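Local coordinates for malonyl CoA-ACP transacylase (Xanthomonas oryzae pv. oryzae, PDB 3K89), which probably transfers the malonyl group from malonyl-CoA to the holo acyl carrier protein, supplying the extender unit for bacterial fatty acid synthesis, at residues L24-A38 and A70-Q82. Numbering follows the deposited sequence.
Sequences LSELHPQIRETFAEA and AAGVAVWRLWTAQ
Ile31 and Phe35 bring helix 30-38 onto Ala74 and Ala70 of helix 70-81, the segment axes approaching to 8.8 Å with their N-to-C directions 137° apart. The small residues allow this closeness: the CA atoms of Ile31 and Ala74 lie 5.2 Å apart, and knobs-into-holes packing runs both ways, Ala74 sitting among Gln30, Ile31, Thr34 and Phe35, and Thr34 among Ala70, Val73, Ala74 and Arg77. Thr34 CG2, the branch opposite the backbone N, enters that hole, while OG1 lies on the Arg77 side. The Phe35 ring lays one face against Ala70 CB, a CH-pi contact 3.9 Å from the ring centroid, and its CZ comes 3.6 Å from Ala71 CA; Trp47 meets the ring edge-to-face. At the other end, Leu78 CD1 stands over the centre of the His28 imidazole, 3.5 Å from the centroid and 10° off the normal, while Leu27 CB lies over the opposite face, toward its rim. Leu78 CD2 reaches Leu24 CD2 at 4.1 Å. Arg77, extended from CG to NE, spans the helices to grip Glu37 end-on: NH1 to OE1 is 2.9 Å and NH2 to OE2 is 3.1 Å. Both oxygens lie near the guanidinium plane, yet the carboxylate is turned 44° from it, so that both N-H groups meet their oxygens from above the carboxylate plane. A water hydrogen-bonded to Thr34 OG1 bonds weakly to Arg77 NH1. Apolar packing joins two acyltransferase helices, away from the predicted catalytic residues, and the two-pronged salt bridge at its margin probably helps fix the guanidinium's rotation.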
loop_
_atom_site.group_PDB
_atom_site.type_symbol
_atom_site.label_atom_id
_atom_site.label_comp_id
_atom_site.label_asym_id
_atom_site.label_seq_id
_atom_site.Cartn_x
_atom_site.Cartn_y
_atom_site.Cartn_z
ATOM N N LEU A 24 -6.259 -19.611 4.138
ATOM C CA LEU A 24 -5.815 -19.376 5.510
ATOM C C LEU A 24 -6.980 -19.307 6.487
ATOM O O LEU A 24 -6.868 -19.790 7.613
ATOM C CB LEU A 24 -4.968 -18.105 5.607
ATOM C CG LEU A 24 -3.513 -18.286 5.181
ATOM C CD1 LEU A 24 -2.861 -16.904 5.054
ATOM C CD2 LEU A 24 -2.735 -19.210 6.131
ATOM N N SER A 25 -8.081 -18.682 6.073
ATOM C CA SER A 25 -9.265 -18.554 6.935
ATOM C C SER A 25 -9.821 -19.921 7.331
ATOM O O SER A 25 -10.241 -20.119 8.467
ATOM C CB SER A 25 -10.342 -17.731 6.228
ATOM O OG SER A 25 -11.520 -17.616 7.014
ATOM N N GLU A 26 -9.807 -20.866 6.395
ATOM C CA GLU A 26 -10.267 -22.227 6.695
ATOM C C GLU A 26 -9.484 -22.878 7.835
ATOM O O GLU A 26 -10.026 -23.692 8.600
ATOM C CB GLU A 26 -10.161 -23.085 5.439
ATOM C CG GLU A 26 -11.226 -22.767 4.431
ATOM C CD GLU A 26 -11.244 -23.733 3.267
ATOM O OE1 GLU A 26 -10.399 -24.660 3.234
ATOM O OE2 GLU A 26 -12.108 -23.556 2.379
ATOM N N LEU A 27 -8.208 -22.528 7.945
ATOM C CA LEU A 27 -7.343 -23.064 8.989
ATOM C C LEU A 27 -7.381 -22.278 10.301
ATOM O O LEU A 27 -7.019 -22.812 11.359
ATOM C CB LEU A 27 -5.900 -23.153 8.482
ATOM C CG LEU A 27 -5.678 -23.952 7.187
ATOM C CD1 LEU A 27 -4.241 -23.785 6.715
ATOM C CD2 LEU A 27 -6.016 -25.437 7.375
ATOM N N HIS A 28 -7.808 -21.013 10.241
ATOM C CA HIS A 28 -7.628 -20.100 11.383
ATOM C C HIS A 28 -8.826 -19.185 11.594
ATOM O O HIS A 28 -9.010 -18.191 10.862
ATOM C CB HIS A 28 -6.376 -19.238 11.190
ATOM C CG HIS A 28 -5.132 -20.034 10.978
ATOM N ND1 HIS A 28 -4.521 -20.737 11.994
ATOM C CD2 HIS A 28 -4.394 -20.254 9.866
ATOM C CE1 HIS A 28 -3.449 -21.346 11.516
ATOM N NE2 HIS A 28 -3.347 -21.068 10.230
ATOM N N PRO A 29 -9.639 -19.496 12.605
ATOM C CA PRO A 29 -10.847 -18.716 12.891
ATOM C C PRO A 29 -10.562 -17.237 13.162
ATOM O O PRO A 29 -11.430 -16.400 12.913
ATOM C CB PRO A 29 -11.427 -19.413 14.138
ATOM C CG PRO A 29 -10.868 -20.815 14.083
ATOM C CD PRO A 29 -9.486 -20.658 13.510
ATOM N N GLN A 30 -9.366 -16.913 13.665
ATOM C CA GLN A 30 -9.012 -15.505 13.924
ATOM C C GLN A 30 -9.210 -14.629 12.669
ATOM O O GLN A 30 -9.578 -13.475 12.790
ATOM C CB GLN A 30 -7.583 -15.364 14.513
ATOM C CG GLN A 30 -7.013 -13.907 14.559
ATOM C CD GLN A 30 -6.235 -13.529 13.280
ATOM O OE1 GLN A 30 -5.242 -14.166 12.933
ATOM N NE2 GLN A 30 -6.685 -12.502 12.592
ATOM N N ILE A 31 -8.993 -15.169 11.471
ATOM C CA ILE A 31 -9.065 -14.346 10.260
ATOM C C ILE A 31 -10.428 -13.667 10.052
ATOM O O ILE A 31 -10.514 -12.445 9.941
ATOM C CB ILE A 31 -8.586 -15.101 8.998
ATOM C CG1 ILE A 31 -7.102 -15.462 9.186
ATOM C CG2 ILE A 31 -8.793 -14.217 7.748
ATOM C CD1 ILE A 31 -6.497 -16.185 8.049
ATOM N N ARG A 32 -11.498 -14.444 10.033
ATOM C CA ARG A 32 -12.826 -13.851 9.867
ATOM C C ARG A 32 -13.231 -12.972 11.059
ATOM O O ARG A 32 -14.005 -12.020 10.903
ATOM C CB ARG A 32 -13.870 -14.938 9.620
ATOM C CG ARG A 32 -13.830 -15.450 8.190
ATOM C CD ARG A 32 -14.685 -16.672 8.005
ATOM N NE ARG A 32 -16.100 -16.322 7.940
ATOM C CZ ARG A 32 -17.066 -17.187 7.643
ATOM N NH1 ARG A 32 -16.771 -18.453 7.393
ATOM N NH2 ARG A 32 -18.326 -16.782 7.596
ATOM N N GLU A 33 -12.705 -13.281 12.244
ATOM C CA GLU A 33 -12.954 -12.449 13.419
ATOM C C GLU A 33 -12.341 -11.051 13.224
ATOM O O GLU A 33 -12.969 -10.038 13.557
ATOM C CB GLU A 33 -12.415 -13.112 14.687
ATOM C CG GLU A 33 -13.198 -14.345 15.079
ATOM C CD GLU A 33 -12.517 -15.149 16.181
ATOM O OE1 GLU A 33 -11.411 -14.767 16.635
ATOM O OE2 GLU A 33 -13.096 -16.187 16.580
ATOM N N THR A 34 -11.123 -11.016 12.677
ATOM C CA THR A 34 -10.448 -9.753 12.373
ATOM C C THR A 34 -11.215 -8.958 11.319
ATOM O O THR A 34 -11.375 -7.742 11.461
ATOM C CB THR A 34 -8.999 -10.028 11.940
ATOM O OG1 THR A 34 -8.340 -10.600 13.072
ATOM C CG2 THR A 34 -8.277 -8.750 11.550
ATOM N N PHE A 35 -11.690 -9.636 10.276
ATOM C CA PHE A 35 -12.504 -8.951 9.262
ATOM C C PHE A 35 -13.784 -8.381 9.866
ATOM O O PHE A 35 -14.170 -7.275 9.522
ATOM C CB PHE A 35 -12.846 -9.864 8.084
ATOM C CG PHE A 35 -11.807 -9.869 6.995
ATOM C CD1 PHE A 35 -10.646 -10.615 7.133
ATOM C CD2 PHE A 35 -12.011 -9.153 5.823
ATOM C CE1 PHE A 35 -9.673 -10.632 6.115
ATOM C CE2 PHE A 35 -11.055 -9.148 4.792
ATOM C CZ PHE A 35 -9.879 -9.904 4.937
ATOM N N ALA A 36 -14.395 -9.118 10.789
ATOM C CA ALA A 36 -15.625 -8.654 11.423
ATOM C C ALA A 36 -15.370 -7.376 12.218
ATOM O O ALA A 36 -16.155 -6.437 12.155
ATOM C CB ALA A 36 -16.215 -9.748 12.301
ATOM N N GLU A 37 -14.241 -7.334 12.921
ATOM C CA GLU A 37 -13.841 -6.161 13.703
ATOM C C GLU A 37 -13.596 -4.954 12.790
ATOM O O GLU A 37 -14.084 -3.857 13.044
ATOM C CB GLU A 37 -12.586 -6.519 14.501
ATOM C CG GLU A 37 -12.036 -5.424 15.415
ATOM C CD GLU A 37 -10.828 -5.872 16.210
ATOM O OE1 GLU A 37 -10.684 -7.101 16.437
ATOM O OE2 GLU A 37 -10.035 -4.983 16.630
ATOM N N ALA A 38 -12.874 -5.186 11.703
ATOM C CA ALA A 38 -12.615 -4.141 10.725
ATOM C C ALA A 38 -13.921 -3.661 10.099
ATOM O O ALA A 38 -14.107 -2.443 9.893
ATOM C CB ALA A 38 -11.642 -4.663 9.646
ATOM N N ALA A 70 -7.923 -4.843 6.578
ATOM C CA ALA A 70 -8.376 -6.015 7.328
ATOM C C ALA A 70 -7.522 -7.232 6.997
ATOM O O ALA A 70 -7.069 -7.929 7.892
ATOM C CB ALA A 70 -9.863 -6.287 7.056
ATOM N N ALA A 71 -7.255 -7.442 5.715
ATOM C CA ALA A 71 -6.488 -8.605 5.273
ATOM C C ALA A 71 -5.067 -8.600 5.835
ATOM O O ALA A 71 -4.598 -9.612 6.344
ATOM C CB ALA A 71 -6.469 -8.645 3.740
ATOM N N GLY A 72 -4.410 -7.448 5.801
ATOM C CA GLY A 72 -3.037 -7.366 6.327
ATOM C C GLY A 72 -3.000 -7.550 7.838
ATOM O O GLY A 72 -2.113 -8.232 8.369
ATOM N N VAL A 73 -3.933 -6.908 8.535
ATOM C CA VAL A 73 -4.012 -7.061 9.968
ATOM C C VAL A 73 -4.373 -8.509 10.343
ATOM O O VAL A 73 -3.845 -9.022 11.343
ATOM C CB VAL A 73 -4.958 -6.007 10.616
ATOM C CG1 VAL A 73 -5.105 -6.249 12.119
ATOM C CG2 VAL A 73 -4.398 -4.601 10.380
ATOM N N ALA A 74 -5.229 -9.176 9.559
ATOM C CA ALA A 74 -5.549 -10.596 9.847
ATOM C C ALA A 74 -4.292 -11.478 9.798
ATOM O O ALA A 74 -4.059 -12.292 10.703
ATOM C CB ALA A 74 -6.616 -11.140 8.907
ATOM N N VAL A 75 -3.468 -11.301 8.769
ATOM C CA VAL A 75 -2.240 -12.095 8.663
ATOM C C VAL A 75 -1.249 -11.709 9.785
ATOM O O VAL A 75 -0.572 -12.575 10.346
ATOM C CB VAL A 75 -1.605 -11.991 7.262
ATOM C CG1 VAL A 75 -0.326 -12.878 7.192
ATOM C CG2 VAL A 75 -2.642 -12.425 6.198
ATOM N N TRP A 76 -1.188 -10.414 10.119
ATOM C CA TRP A 76 -0.345 -9.921 11.211
ATOM C C TRP A 76 -0.703 -10.623 12.522
ATOM O O TRP A 76 0.175 -11.105 13.242
ATOM C CB TRP A 76 -0.539 -8.404 11.374
ATOM C CG TRP A 76 0.119 -7.839 12.617
ATOM C CD1 TRP A 76 -0.507 -7.399 13.765
ATOM C CD2 TRP A 76 1.518 -7.664 12.827
ATOM N NE1 TRP A 76 0.436 -6.942 14.662
ATOM C CE2 TRP A 76 1.682 -7.097 14.118
ATOM C CE3 TRP A 76 2.654 -7.908 12.045
ATOM C CZ2 TRP A 76 2.931 -6.786 14.643
ATOM C CZ3 TRP A 76 3.903 -7.601 12.572
ATOM C CH2 TRP A 76 4.030 -7.043 13.863
ATOM N N ARG A 77 -1.995 -10.683 12.821
ATOM C CA ARG A 77 -2.462 -11.278 14.084
ATOM C C ARG A 77 -2.179 -12.775 14.123
ATOM O O ARG A 77 -1.826 -13.317 15.180
ATOM C CB ARG A 77 -3.936 -10.970 14.319
ATOM C CG ARG A 77 -4.157 -9.499 14.672
ATOM C CD ARG A 77 -5.629 -9.191 14.825
ATOM N NE ARG A 77 -5.858 -7.830 15.332
ATOM C CZ ARG A 77 -7.068 -7.348 15.621
ATOM N NH1 ARG A 77 -8.156 -8.100 15.429
ATOM N NH2 ARG A 77 -7.211 -6.105 16.069
ATOM N N LEU A 78 -2.278 -13.415 12.961
ATOM C CA LEU A 78 -1.964 -14.841 12.845
ATOM C C LEU A 78 -0.498 -15.102 13.152
ATOM O O LEU A 78 -0.182 -15.937 14.012
ATOM C CB LEU A 78 -2.339 -15.357 11.449
ATOM C CG LEU A 78 -2.023 -16.816 11.103
ATOM C CD1 LEU A 78 -2.685 -17.785 12.080
ATOM C CD2 LEU A 78 -2.462 -17.112 9.664
ATOM N N TRP A 79 0.390 -14.395 12.450
ATOM C CA TRP A 79 1.832 -14.524 12.645
ATOM C C TRP A 79 2.197 -14.285 14.102
ATOM O O TRP A 79 2.920 -15.085 14.707
ATOM C CB TRP A 79 2.562 -13.501 11.775
ATOM C CG TRP A 79 4.047 -13.601 11.851
ATOM C CD1 TRP A 79 4.875 -12.922 12.697
ATOM C CD2 TRP A 79 4.890 -14.426 11.040
ATOM N NE1 TRP A 79 6.181 -13.266 12.451
ATOM C CE2 TRP A 79 6.214 -14.193 11.443
ATOM C CE3 TRP A 79 4.647 -15.342 10.005
ATOM C CZ2 TRP A 79 7.307 -14.844 10.855
ATOM C CZ3 TRP A 79 5.735 -15.982 9.411
ATOM C CH2 TRP A 79 7.047 -15.733 9.844
ATOM N N THR A 80 1.686 -13.191 14.661
ATOM C CA THR A 80 2.055 -12.801 16.015
ATOM C C THR A 80 1.522 -13.803 17.057
ATOM O O THR A 80 2.211 -14.075 18.047
ATOM C CB THR A 80 1.714 -11.311 16.329
ATOM O OG1 THR A 80 0.331 -11.051 16.085
ATOM C CG2 THR A 80 2.534 -10.386 15.451
ATOM N N ALA A 81 0.341 -14.383 16.813
ATOM C CA ALA A 81 -0.199 -15.433 17.696
ATOM C C ALA A 81 0.583 -16.742 17.587
ATOM O O ALA A 81 0.785 -17.437 18.600
ATOM C CB ALA A 81 -1.663 -15.692 17.416
ATOM N N GLN A 82 1.018 -17.081 16.370
ATOM C CA GLN A 82 1.724 -18.347 16.122
ATOM C C GLN A 82 3.220 -18.306 16.436
ATOM O O GLN A 82 3.975 -19.205 16.030
ATOM C CB GLN A 82 1.462 -18.863 14.700
ATOM C CG GLN A 82 0.030 -19.317 14.485
ATOM C CD GLN A 82 -0.096 -20.451 13.482
ATOM O OE1 GLN A 82 0.484 -20.408 12.401
ATOM N NE2 GLN A 82 -0.870 -21.468 13.835
HETATM O O HOH W 1 -9.194 -10.837 15.719
#